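Local coordinates for nucleoside hydrolase, putative (Trypanosoma brucei, PDB 3FZ0), which belongs to the nucleoside hydrolase family and binds a calcium ion in an alpha/beta fold built on a mixed central sheet, at residues Asn166-Ser171 with Asn207-Val212; Asn213-Trp218 with Val343-Phe348. The protein carries 2 engineered substitutions. One frame throughout, in Å; residues are numbered along the deposited sequence.

Interaction 1: Asn166-Ser171 with Asn207-Val212; sequences NGTSES and NWEVTV
A capped helix start makes this contact: Asn-207, the N-cap of helix 208-212, and Glu-209 in its first turn meet Gly-167 to Glu-170 in the loop that follows strand 162-165. Trp-208 N donates to Gly-167 O at 2.9 Å, nearly straight with 169° at the hydrogen. The Asn-207 side chain, its CG held between its own backbone N and carbonyl carbon (chi1 49°), folds back over the helix start. There Asn-207 OD1 takes the capping bond from Val-210 N at 3.2 Å. Ser-169 OG donates to the same OD1 at 3.1 Å from the opposite face of the amide, so helix and loop share one acceptor; Asn-207 ND2 donates to Ile-340 O of strand 337-343, which further fixes the amide's rotation. Glu-209 bends at chi2 (89°) to bring its carboxylate against the loop backbone. Its OE1 is met from above the carboxylate plane by Ser-169 N at 2.8 Å, whereas its OE2 accepts a hydrogen bond from Lys-172 N, just beyond the loop segment, and a weak one from Glu-170 N at 3.1 Å. Thr-168 CB packs 3.3 Å from Glu-209 OE2. Backbone hydrogen bonding between Asn-166 and Val-206 continues the pairing of parallel strands 162-165 and 203-206 to where loop and helix leave them, while Trp-208 touches Pro-282 of helix 282-291 and is hydrogen-bonded through NE1 to Tyr-322 OH of the second subunit.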
ATOM      1  N   ASN B 166      10.678   8.224 -18.897  1.00 62.49           N
ATOM      2  CA  ASN B 166      10.047   7.778 -17.639  1.00 62.87           C
ATOM      3  C   ASN B 166       8.518   7.603 -17.748  1.00 62.66           C
ATOM      4  O   ASN B 166       7.831   8.411 -18.396  1.00 62.99           O
ATOM      5  CB  ASN B 166      10.405   8.755 -16.506  1.00 62.23           C
ATOM      6  CG  ASN B 166       9.995   8.236 -15.113  1.00 63.81           C
ATOM      7  OD1 ASN B 166       8.828   8.339 -14.708  1.00 63.58           O
ATOM      8  ND2 ASN B 166      10.963   7.710 -14.368  1.00 62.24           N
ATOM      9  N   GLY B 167       7.998   6.545 -17.139  1.00 62.22           N
ATOM     10  CA  GLY B 167       6.574   6.384 -16.986  1.00 62.23           C
ATOM     11  C   GLY B 167       5.752   6.056 -18.210  1.00 63.31           C
ATOM     12  O   GLY B 167       6.279   5.699 -19.279  1.00 63.83           O
ATOM     13  N   THR B 168       4.435   6.119 -18.036  1.00 63.63           N
ATOM     14  CA  THR B 168       3.491   5.819 -19.104  1.00 64.01           C
ATOM     15  C   THR B 168       2.469   6.970 -19.202  1.00 64.31           C
ATOM     16  O   THR B 168       2.361   7.814 -18.274  1.00 64.65           O
ATOM     17  CB  THR B 168       2.725   4.522 -18.806  1.00 64.42           C
ATOM     18  OG1 THR B 168       1.739   4.799 -17.797  1.00 64.85           O
ATOM     19  CG2 THR B 168       3.673   3.424 -18.326  1.00 63.36           C
ATOM     20  N   SER B 169       1.739   7.019 -20.310  1.00 63.43           N
ATOM     21  CA  SER B 169       0.616   7.916 -20.411  1.00 63.63           C
ATOM     22  C   SER B 169      -0.709   7.164 -20.395  1.00 63.75           C
ATOM     23  O   SER B 169      -1.762   7.767 -20.360  1.00 63.67           O
ATOM     24  CB  SER B 169       0.715   8.805 -21.646  1.00 63.18           C
ATOM     25  OG  SER B 169       0.845   8.029 -22.802  1.00 63.38           O
ATOM     26  N   GLU B 170      -0.654   5.841 -20.400  1.00 64.14           N
ATOM     27  CA  GLU B 170      -1.848   5.006 -20.592  1.00 64.97           C
ATOM     28  C   GLU B 170      -1.755   3.765 -19.717  1.00 64.43           C
ATOM     29  O   GLU B 170      -2.510   2.827 -19.888  1.00 63.97           O
ATOM     30  CB  GLU B 170      -1.976   4.569 -22.072  1.00 64.69           C
ATOM     31  CG  GLU B 170      -2.281   5.682 -23.087  1.00 66.26           C
ATOM     32  CD  GLU B 170      -2.355   5.175 -24.524  1.00 67.08           C
ATOM     33  OE1 GLU B 170      -2.765   4.013 -24.732  1.00 70.96           O
ATOM     34  OE2 GLU B 170      -1.986   5.921 -25.458  1.00 69.51           O
ATOM     35  N   SER B 171      -0.797   3.781 -18.802  1.00 64.49           N
ATOM     36  CA  SER B 171      -0.385   2.624 -18.012  1.00 64.77           C
ATOM     37  C   SER B 171      -0.294   1.271 -18.751  1.00 64.04           C
ATOM     38  O   SER B 171      -0.654   0.236 -18.198  1.00 63.66           O
ATOM     39  CB  SER B 171      -1.188   2.542 -16.696  1.00 64.86           C
ATOM     40  OG  SER B 171      -2.536   2.228 -16.973  1.00 67.88           O
ATOM     41  N   ASN B 207       7.274   9.516 -22.076  1.00 61.25           N
ATOM     42  CA  ASN B 207       6.769   8.248 -21.571  1.00 61.53           C
ATOM     43  C   ASN B 207       6.861   7.170 -22.625  1.00 61.73           C
ATOM     44  O   ASN B 207       7.083   7.451 -23.813  1.00 61.82           O
ATOM     45  CB  ASN B 207       5.311   8.392 -21.109  1.00 61.07           C
ATOM     46  CG  ASN B 207       4.451   9.083 -22.139  1.00 61.83           C
ATOM     47  OD1 ASN B 207       3.937   8.460 -23.066  1.00 62.30           O
ATOM     48  ND2 ASN B 207       4.332  10.398 -22.014  1.00 62.36           N
ATOM     49  N   TRP B 208       6.639   5.938 -22.181  1.00 61.70           N
ATOM     50  CA  TRP B 208       6.719   4.759 -23.030  1.00 61.68           C
ATOM     51  C   TRP B 208       5.868   4.843 -24.314  1.00 62.11           C
ATOM     52  O   TRP B 208       6.401   4.643 -25.423  1.00 62.85           O
ATOM     53  CB  TRP B 208       6.356   3.519 -22.202  1.00 60.62           C
ATOM     54  CG  TRP B 208       6.199   2.231 -22.974  1.00 60.35           C
ATOM     55  CD1 TRP B 208       5.052   1.496 -23.092  1.00 59.61           C
ATOM     56  CD2 TRP B 208       7.212   1.516 -23.690  1.00 58.15           C
ATOM     57  NE1 TRP B 208       5.289   0.385 -23.818  1.00 58.08           N
ATOM     58  CE2 TRP B 208       6.601   0.355 -24.208  1.00 59.28           C
ATOM     59  CE3 TRP B 208       8.571   1.749 -23.963  1.00 58.96           C
ATOM     60  CZ2 TRP B 208       7.306  -0.592 -25.019  1.00 59.42           C
ATOM     61  CZ3 TRP B 208       9.283   0.801 -24.750  1.00 58.58           C
ATOM     62  CH2 TRP B 208       8.644  -0.345 -25.270  1.00 59.25           C
ATOM     63  N   GLU B 209       4.579   5.140 -24.177  1.00 61.84           N
ATOM     64  CA  GLU B 209       3.650   5.100 -25.323  1.00 61.83           C
ATOM     65  C   GLU B 209       3.991   6.133 -26.385  1.00 61.78           C
ATOM     66  O   GLU B 209       3.937   5.853 -27.554  1.00 62.32           O
ATOM     67  CB  GLU B 209       2.184   5.245 -24.895  1.00 61.32           C
ATOM     68  CG  GLU B 209       1.671   4.093 -24.002  1.00 63.60           C
ATOM     69  CD  GLU B 209       1.890   4.333 -22.499  1.00 64.94           C
ATOM     70  OE1 GLU B 209       2.787   5.121 -22.148  1.00 65.25           O
ATOM     71  OE2 GLU B 209       1.165   3.738 -21.661  1.00 64.63           O
ATOM     72  N   VAL B 210       4.416   7.317 -25.995  1.00 61.82           N
ATOM     73  CA  VAL B 210       4.807   8.269 -27.016  1.00 61.38           C
ATOM     74  C   VAL B 210       6.074   7.819 -27.747  1.00 61.34           C
ATOM     75  O   VAL B 210       6.228   8.130 -28.930  1.00 61.57           O
ATOM     76  CB  VAL B 210       4.910   9.722 -26.479  1.00 61.32           C
ATOM     77  CG1 VAL B 210       6.187   9.934 -25.672  1.00 60.45           C
ATOM     78  CG2 VAL B 210       4.825  10.682 -27.623  1.00 60.44           C
ATOM     79  N   THR B 211       6.954   7.070 -27.085  1.00 61.21           N
ATOM     80  CA  THR B 211       8.151   6.560 -27.788  1.00 61.66           C
ATOM     81  C   THR B 211       7.795   5.378 -28.685  1.00 62.14           C
ATOM     82  O   THR B 211       8.323   5.257 -29.788  1.00 63.05           O
ATOM     83  CB  THR B 211       9.356   6.285 -26.863  1.00 61.67           C
ATOM     84  OG1 THR B 211       9.089   5.136 -26.056  1.00 62.04           O
ATOM     85  CG2 THR B 211       9.654   7.525 -25.954  1.00 59.64           C
ATOM     86  N   VAL B 212       6.865   4.531 -28.246  1.00 62.13           N
ATOM     87  CA  VAL B 212       6.383   3.458 -29.101  1.00 62.07           C
ATOM     88  C   VAL B 212       5.786   4.035 -30.410  1.00 63.22           C
ATOM     89  O   VAL B 212       5.900   3.423 -31.502  1.00 62.68           O
ATOM     90  CB  VAL B 212       5.332   2.589 -28.372  1.00 62.15           C
ATOM     91  CG1 VAL B 212       4.645   1.562 -29.362  1.00 58.99           C
ATOM     92  CG2 VAL B 212       5.982   1.874 -27.195  1.00 60.79           C
TER

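Interaction 2: Asn213-Trp218 with Val343-Phe348; sequences NSPMTW and VDNEMF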
ATOM      1  N   ASN B 213       5.153   5.206 -30.273  1.00 63.79           N
ATOM      2  CA  ASN B 213       4.511   5.906 -31.374  1.00 64.60           C
ATOM      3  C   ASN B 213       5.475   6.600 -32.325  1.00 64.71           C
ATOM      4  O   ASN B 213       5.073   7.084 -33.383  1.00 64.89           O
ATOM      5  CB  ASN B 213       3.554   6.952 -30.833  1.00 64.93           C
ATOM      6  CG  ASN B 213       2.648   7.510 -31.916  1.00 66.48           C
ATOM      7  OD1 ASN B 213       2.685   8.708 -32.233  1.00 68.54           O
ATOM      8  ND2 ASN B 213       1.865   6.629 -32.525  1.00 63.23           N
ATOM      9  N   SER B 214       6.744   6.678 -31.927  1.00 64.91           N
ATOM     10  CA  SER B 214       7.790   7.292 -32.760  1.00 64.87           C
ATOM     11  C   SER B 214       9.018   6.370 -32.873  1.00 64.88           C
ATOM     12  O   SER B 214      10.085   6.678 -32.337  1.00 64.50           O
ATOM     13  CB  SER B 214       8.200   8.645 -32.175  1.00 64.44           C
ATOM     14  OG  SER B 214       9.103   9.270 -33.033  1.00 63.36           O
ATOM     15  N   PRO B 215       8.856   5.222 -33.545  1.00 65.05           N
ATOM     16  CA  PRO B 215       9.948   4.256 -33.620  1.00 64.98           C
ATOM     17  C   PRO B 215      10.729   4.396 -34.907  1.00 65.69           C
ATOM     18  O   PRO B 215      10.393   5.207 -35.777  1.00 65.48           O
ATOM     19  CB  PRO B 215       9.197   2.926 -33.675  1.00 64.75           C
ATOM     20  CG  PRO B 215       7.887   3.255 -34.398  1.00 64.33           C
ATOM     21  CD  PRO B 215       7.648   4.742 -34.257  1.00 64.33           C
ATOM     22  N   MET B 216      11.740   3.565 -35.088  1.00 66.43           N
ATOM     23  CA  MET B 216      12.256   3.412 -36.445  1.00 66.99           C
ATOM     24  C   MET B 216      11.800   2.061 -36.987  1.00 67.13           C
ATOM     25  O   MET B 216      11.582   1.108 -36.224  1.00 67.75           O
ATOM     26  CB  MET B 216      13.762   3.593 -36.521  1.00 66.53           C
ATOM     27  CG  MET B 216      14.523   2.552 -35.800  1.00 67.39           C
ATOM     28  SD  MET B 216      16.291   2.813 -35.929  1.00 68.73           S
ATOM     29  CE  MET B 216      16.836   1.633 -34.656  1.00 66.73           C
ATOM     30  N   THR B 217      11.605   2.006 -38.289  1.00 66.80           N
ATOM     31  CA  THR B 217      11.393   0.756 -38.990  1.00 67.48           C
ATOM     32  C   THR B 217      12.719  -0.023 -39.089  1.00 67.57           C
ATOM     33  O   THR B 217      13.805   0.581 -39.177  1.00 68.05           O
ATOM     34  CB  THR B 217      10.866   1.089 -40.409  1.00 67.40           C
ATOM     35  OG1 THR B 217       9.502   1.530 -40.319  1.00 66.29           O
ATOM     36  CG2 THR B 217      10.930  -0.090 -41.295  1.00 69.37           C
ATOM     37  N   TRP B 218      12.646  -1.351 -39.085  1.00 67.39           N
ATOM     38  CA  TRP B 218      13.813  -2.166 -39.388  1.00 67.10           C
ATOM     39  C   TRP B 218      14.388  -1.843 -40.766  1.00 66.89           C
ATOM     40  O   TRP B 218      15.609  -1.852 -40.938  1.00 67.29           O
ATOM     41  CB  TRP B 218      13.546  -3.666 -39.196  1.00 67.19           C
ATOM     42  CG  TRP B 218      13.439  -4.022 -37.728  1.00 68.13           C
ATOM     43  CD1 TRP B 218      12.315  -4.447 -37.068  1.00 67.78           C
ATOM     44  CD2 TRP B 218      14.478  -3.938 -36.734  1.00 67.38           C
ATOM     45  NE1 TRP B 218      12.590  -4.635 -35.741  1.00 67.77           N
ATOM     46  CE2 TRP B 218      13.906  -4.343 -35.503  1.00 66.91           C
ATOM     47  CE3 TRP B 218      15.832  -3.575 -36.770  1.00 67.75           C
ATOM     48  CZ2 TRP B 218      14.633  -4.386 -34.303  1.00 66.89           C
ATOM     49  CZ3 TRP B 218      16.577  -3.623 -35.570  1.00 68.06           C
ATOM     50  CH2 TRP B 218      15.965  -4.023 -34.351  1.00 68.20           C
ATOM     51  N   VAL B 343       5.229  12.908 -30.717  1.00 61.56           N
ATOM     52  CA  VAL B 343       6.497  13.393 -31.238  1.00 61.41           C
ATOM     53  C   VAL B 343       6.558  13.251 -32.752  1.00 61.47           C
ATOM     54  O   VAL B 343       6.070  12.261 -33.318  1.00 61.38           O
ATOM     55  CB  VAL B 343       7.685  12.680 -30.572  1.00 61.46           C
ATOM     56  CG1 VAL B 343       8.994  12.932 -31.315  1.00 61.73           C
ATOM     57  CG2 VAL B 343       7.824  13.170 -29.114  1.00 61.26           C
ATOM     58  N   ASP B 344       7.163  14.253 -33.398  1.00 61.71           N
ATOM     59  CA  ASP B 344       7.302  14.321 -34.860  1.00 62.05           C
ATOM     60  C   ASP B 344       8.249  13.214 -35.305  1.00 62.02           C
ATOM     61  O   ASP B 344       9.455  13.316 -35.088  1.00 62.16           O
ATOM     62  CB  ASP B 344       7.860  15.686 -35.234  1.00 61.84           C
ATOM     63  CG  ASP B 344       7.862  15.942 -36.720  1.00 63.32           C
ATOM     64  OD1 ASP B 344       8.110  15.017 -37.532  1.00 64.77           O
ATOM     65  OD2 ASP B 344       7.633  17.113 -37.093  1.00 63.68           O
ATOM     66  N   ASN B 345       7.697  12.145 -35.883  1.00 62.05           N
ATOM     67  CA  ASN B 345       8.512  10.991 -36.338  1.00 62.32           C
ATOM     68  C   ASN B 345       9.558  11.371 -37.400  1.00 62.13           C
ATOM     69  O   ASN B 345      10.697  10.958 -37.340  1.00 61.57           O
ATOM     70  CB  ASN B 345       7.658   9.822 -36.864  1.00 61.39           C
ATOM     71  CG  ASN B 345       8.473   8.551 -37.013  1.00 61.24           C
ATOM     72  OD1 ASN B 345       9.120   8.107 -36.046  1.00 62.82           O
ATOM     73  ND2 ASN B 345       8.503   7.986 -38.225  1.00 61.43           N
ATOM     74  N   GLU B 346       9.127  12.180 -38.353  1.00 62.89           N
ATOM     75  CA  GLU B 346       9.976  12.709 -39.400  1.00 64.29           C
ATOM     76  C   GLU B 346      11.237  13.420 -38.829  1.00 63.77           C
ATOM     77  O   GLU B 346      12.346  13.134 -39.269  1.00 62.65           O
ATOM     78  CB  GLU B 346       9.133  13.621 -40.289  1.00 64.34           C
ATOM     79  CG  GLU B 346       9.736  13.945 -41.647  1.00 67.87           C
ATOM     80  CD  GLU B 346       8.648  14.147 -42.737  1.00 72.44           C
ATOM     81  OE1 GLU B 346       7.457  13.763 -42.498  1.00 74.73           O
ATOM     82  OE2 GLU B 346       8.997  14.665 -43.848  1.00 75.34           O
ATOM     83  N   MET B 347      11.060  14.288 -37.818  1.00 63.93           N
ATOM     84  CA  MET B 347      12.195  14.983 -37.198  1.00 64.70           C
ATOM     85  C   MET B 347      13.094  14.013 -36.450  1.00 63.60           C
ATOM     86  O   MET B 347      14.316  14.200 -36.425  1.00 63.41           O
ATOM     87  CB  MET B 347      11.743  16.067 -36.233  1.00 64.78           C
ATOM     88  CG  MET B 347      11.511  17.410 -36.847  1.00 67.12           C
ATOM     89  SD  MET B 347      11.199  18.681 -35.599  1.00 68.48           S
ATOM     90  CE  MET B 347      12.567  18.443 -34.526  1.00 69.13           C
ATOM     91  N   PHE B 348      12.482  12.994 -35.837  1.00 62.61           N
ATOM     92  CA  PHE B 348      13.217  11.921 -35.182  1.00 62.30           C
ATOM     93  C   PHE B 348      14.140  11.100 -36.130  1.00 62.24           C
ATOM     94  O   PHE B 348      15.315  10.903 -35.843  1.00 61.55           O
ATOM     95  CB  PHE B 348      12.245  10.995 -34.461  1.00 62.05           C
ATOM     96  CG  PHE B 348      12.908   9.839 -33.758  1.00 61.39           C
ATOM     97  CD1 PHE B 348      13.835  10.066 -32.748  1.00 61.79           C
ATOM     98  CD2 PHE B 348      12.586   8.526 -34.097  1.00 60.77           C
ATOM     99  CE1 PHE B 348      14.428   9.007 -32.063  1.00 61.92           C
ATOM    100  CE2 PHE B 348      13.184   7.437 -33.439  1.00 60.59           C
ATOM    101  CZ  PHE B 348      14.104   7.667 -32.421  1.00 61.77           C
TER
HETATM  102  O   HOH W   1       4.957   9.949 -30.993  1.00 45.95           O
HETATM  103  O   HOH W   2       4.810  10.160 -34.241  1.00 53.53           O
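Ser-214 and Phe-348 form the buried middle of this contact, where the turn after helix 208-212 meets the start of helix 345-356. The Ser-214 hydroxyl stands anti to its own backbone N (chi1 -175°), which brings OG to 3.7 Å from Phe-348 CD2 and 4.0 Å from Val-343 CG1. Phe-348 likewise extends from its helix with CG opposite the backbone N (chi1 179°), carrying the ring to the turn. Its CE2 lies 3.4 Å from Ser-214 O, an oblique approach, while Pro-215 C and Met-216 N border the ring edge near its plane. Asn-345 points toward the turn, and its side chain crosses Pro-215 at about a right angle, its amide close to both the Ser-214 hydroxyl and the Pro-215 carbonyl. Two waters link the more open end. One bonds to Asn-213 OD1 at 2.9 Å and accepts from Val-343 N; Asn-213 OD1 also accepts from Lys-342 NZ. The second bridges Asn-213 O and Val-343 O, 2.6 Å from the latter. Asp-344 is the N-cap of the helix, its OD1 accepting from Met-347 N at 3.1 Å, which holds the first helical turn, from which Asn-345 and Phe-348 project. Around them, Phe-348 packs on Ala-284, Val-285 and Leu-288 of helix 282-291 and Val-343 on Val-289, while Met-216 pairs by backbone with Cys-279 in the short antiparallel sheet of strands 216-217 and 278-279.

In the fold
Interactions 1 and 2 lie in series along the chain, with helix 208-212 followed directly by the turn before strand 216-217. Their centres are 14 Å apart, and they touch where Val-210 CG2 packs on Val-343 N. Both place a capped helix start near the ends of central-sheet strands, and helix 282-291 borders each. Interaction 1 is partly buried and polar, with direct bonds between the cap, a carboxylate and loop amides, and it reaches the second subunit. Interaction 2 is more buried and relies on a phenylalanine ring packed against backbone, with waters bridging one end; no other chain of the assembly touches its segments.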